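Local coordinates for motility protein B (Helicobacter pylori, PDB 3S0Y), which probably forms, with MotA, the stator of the flagellar motor and may fasten the torque-generating machinery to the cell wall, at residues A[28-33]-A[44-49]. Sequence-based numbering, arbitrary orientation. Where two conformers were deposited one is given.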
loop_
_atom_site.group_PDB
_atom_site.type_symbol
_atom_site.label_atom_id
_atom_site.label_comp_id
_atom_site.label_asym_id
_atom_site.label_seq_id
_atom_site.Cartn_x
_atom_site.Cartn_y
_atom_site.Cartn_z
ATOM N N GLN A 28 -4.674 -18.835 -14.699
ATOM C CA GLN A 28 -3.548 -18.907 -13.772
ATOM C C GLN A 28 -3.983 -18.440 -12.395
ATOM O O GLN A 28 -4.805 -17.519 -12.276
ATOM C CB GLN A 28 -2.396 -18.036 -14.247
ATOM N N ASN A 29 -3.431 -19.077 -11.364
ATOM C CA ASN A 29 -3.792 -18.775 -9.981
ATOM C C ASN A 29 -2.576 -18.346 -9.161
ATOM O O ASN A 29 -1.729 -19.161 -8.799
ATOM C CB ASN A 29 -4.456 -19.973 -9.319
ATOM C CG ASN A 29 -4.664 -19.759 -7.842
ATOM O OD1 ASN A 29 -5.055 -18.667 -7.413
ATOM N ND2 ASN A 29 -4.388 -20.791 -7.044
ATOM N N THR A 30 -2.530 -17.062 -8.837
ATOM C CA THR A 30 -1.368 -16.475 -8.198
ATOM C C THR A 30 -1.537 -16.348 -6.683
ATOM O O THR A 30 -0.790 -15.601 -6.037
ATOM C CB THR A 30 -1.116 -15.116 -8.791
ATOM O OG1 THR A 30 -2.300 -14.329 -8.640
ATOM C CG2 THR A 30 -0.786 -15.252 -10.271
ATOM N N GLU A 31 -2.516 -17.072 -6.133
ATOM C CA GLU A 31 -2.749 -17.137 -4.693
ATOM C C GLU A 31 -2.650 -18.563 -4.215
ATOM O O GLU A 31 -3.020 -19.510 -4.925
ATOM C CB GLU A 31 -4.137 -16.619 -4.323
ATOM C CG GLU A 31 -4.347 -15.146 -4.531
ATOM C CD GLU A 31 -5.495 -14.596 -3.681
ATOM O OE1 GLU A 31 -6.519 -15.294 -3.516
ATOM O OE2 GLU A 31 -5.371 -13.470 -3.169
ATOM N N THR A 32 -2.147 -18.710 -3.002
ATOM C CA THR A 32 -2.123 -19.983 -2.333
ATOM C C THR A 32 -2.527 -19.778 -0.892
ATOM O O THR A 32 -2.272 -18.721 -0.306
ATOM C CB THR A 32 -0.738 -20.636 -2.408
ATOM O OG1 THR A 32 0.275 -19.685 -2.063
ATOM C CG2 THR A 32 -0.489 -21.158 -3.812
ATOM N N LYS A 33 -3.187 -20.786 -0.337
ATOM C CA LYS A 33 -3.589 -20.756 1.056
ATOM C C LYS A 33 -2.313 -20.844 1.888
ATOM O O LYS A 33 -1.413 -21.616 1.576
ATOM C CB LYS A 33 -4.570 -21.900 1.360
ATOM C CG LYS A 33 -5.878 -21.801 0.565
ATOM C CD LYS A 33 -6.777 -23.025 0.766
ATOM C CE LYS A 33 -7.976 -22.993 -0.175
ATOM N NZ LYS A 33 -8.726 -24.291 -0.183
ATOM N N VAL A 44 -3.706 -16.027 3.006
ATOM C CA VAL A 44 -3.228 -16.353 1.668
ATOM C C VAL A 44 -1.943 -15.596 1.334
ATOM O O VAL A 44 -1.684 -14.514 1.859
ATOM C CB VAL A 44 -4.282 -16.099 0.558
ATOM C CG1 VAL A 44 -5.476 -17.029 0.724
ATOM C CG2 VAL A 44 -4.743 -14.657 0.546
ATOM N N LEU A 45 -1.132 -16.213 0.482
ATOM C CA LEU A 45 0.069 -15.607 -0.060
ATOM C C LEU A 45 -0.188 -15.355 -1.540
ATOM O O LEU A 45 -0.518 -16.285 -2.265
ATOM C CB LEU A 45 1.271 -16.523 0.112
ATOM C CG LEU A 45 2.591 -16.045 -0.504
ATOM C CD1 LEU A 45 3.079 -14.830 0.224
ATOM C CD2 LEU A 45 3.647 -17.193 -0.527
ATOM N N GLU A 46 -0.093 -14.108 -1.962
ATOM C CA GLU A 46 -0.318 -13.744 -3.356
ATOM C C GLU A 46 0.965 -13.237 -3.983
ATOM O O GLU A 46 1.688 -12.433 -3.366
ATOM C CB GLU A 46 -1.385 -12.655 -3.473
ATOM C CG GLU A 46 -1.714 -12.272 -4.940
ATOM C CD GLU A 46 -2.749 -11.152 -5.100
ATOM O OE1 GLU A 46 -3.062 -10.465 -4.110
ATOM O OE2 GLU A 46 -3.235 -10.952 -6.249
ATOM N N GLN A 47 1.224 -13.648 -5.227
ATOM C CA GLN A 47 2.358 -13.095 -5.983
ATOM C C GLN A 47 1.833 -12.126 -7.013
ATOM O O GLN A 47 0.916 -12.459 -7.765
ATOM C CB GLN A 47 3.165 -14.172 -6.722
ATOM C CG GLN A 47 4.493 -13.621 -7.340
ATOM C CD GLN A 47 5.420 -14.681 -7.904
ATOM O OE1 GLN A 47 4.982 -15.711 -8.388
ATOM N NE2 GLN A 47 6.728 -14.397 -7.872
ATOM N N ILE A 48 2.421 -10.930 -7.041
ATOM C CA ILE A 48 2.221 -10.000 -8.144
ATOM C C ILE A 48 3.591 -9.738 -8.751
ATOM O O ILE A 48 4.602 -10.239 -8.259
ATOM C CB ILE A 48 1.455 -8.713 -7.734
ATOM C CG1 ILE A 48 2.235 -7.874 -6.706
ATOM C CG2 ILE A 48 0.055 -9.072 -7.206
ATOM C CD1 ILE A 48 1.529 -6.567 -6.339
ATOM N N ASP A 49 3.641 -9.035 -9.869
ATOM C CA ASP A 49 4.884 -8.981 -10.600
ATOM C C ASP A 49 5.919 -8.092 -9.923
ATOM O O ASP A 49 7.107 -8.240 -10.204
ATOM C CB ASP A 49 4.645 -8.586 -12.053
ATOM C CG ASP A 49 3.806 -9.644 -12.820
ATOM O OD1 ASP A 49 3.500 -10.738 -12.275
ATOM O OD2 ASP A 49 3.458 -9.370 -13.970
HETATM O O HOH W 1 1.465 -17.379 -4.194
#
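T32 and L45 form the hydrogen-bonded pair of an antiparallel ladder that joins strand 31-36, an outermost strand of the chain's mixed sheet, to strand 43-48, which pairs on its other side with strand 51-56. Two bonds close the ring between them: T32 N gives its hydrogen to L45 O at 3.0 Å, and L45 N returns one to T32 O at 2.9 Å. A third bond, Q47 N to T30 O at 2.9 Å, carries the ladder past the start of the strand. Water 1 donates to L45 O at 3.0 Å and keeps a weak link to T32 OG1, so that carbonyl is gripped from both the neighbouring strand and solvent. On this face the T32 and L45 side chains lie side by side, T32 OG1 coming within 4.0 Å of L45 CB.

The opposite face carries the non-hydrogen-bonded pair E31 and E46, whose aliphatic parts touch CG to CG at 3.9 Å. E46 holds CG anti to its own N (chi1 -177°) and runs out extended, bringing OE1 to 3.9 Å from E31 OE2 with the two carboxylate planes 82° apart. K55 on strand 51-56 forms a salt bridge with E46 OE1 and a weak, long ion pair with E31 OE2. Before the strand, N29 OD1 accepts from E31 N in an Asx turn, while N29 O bonds S180 of the second subunit. The backbone bonds thus hold the two strands together, while K55 probably offsets part of the repulsion between E31 and E46.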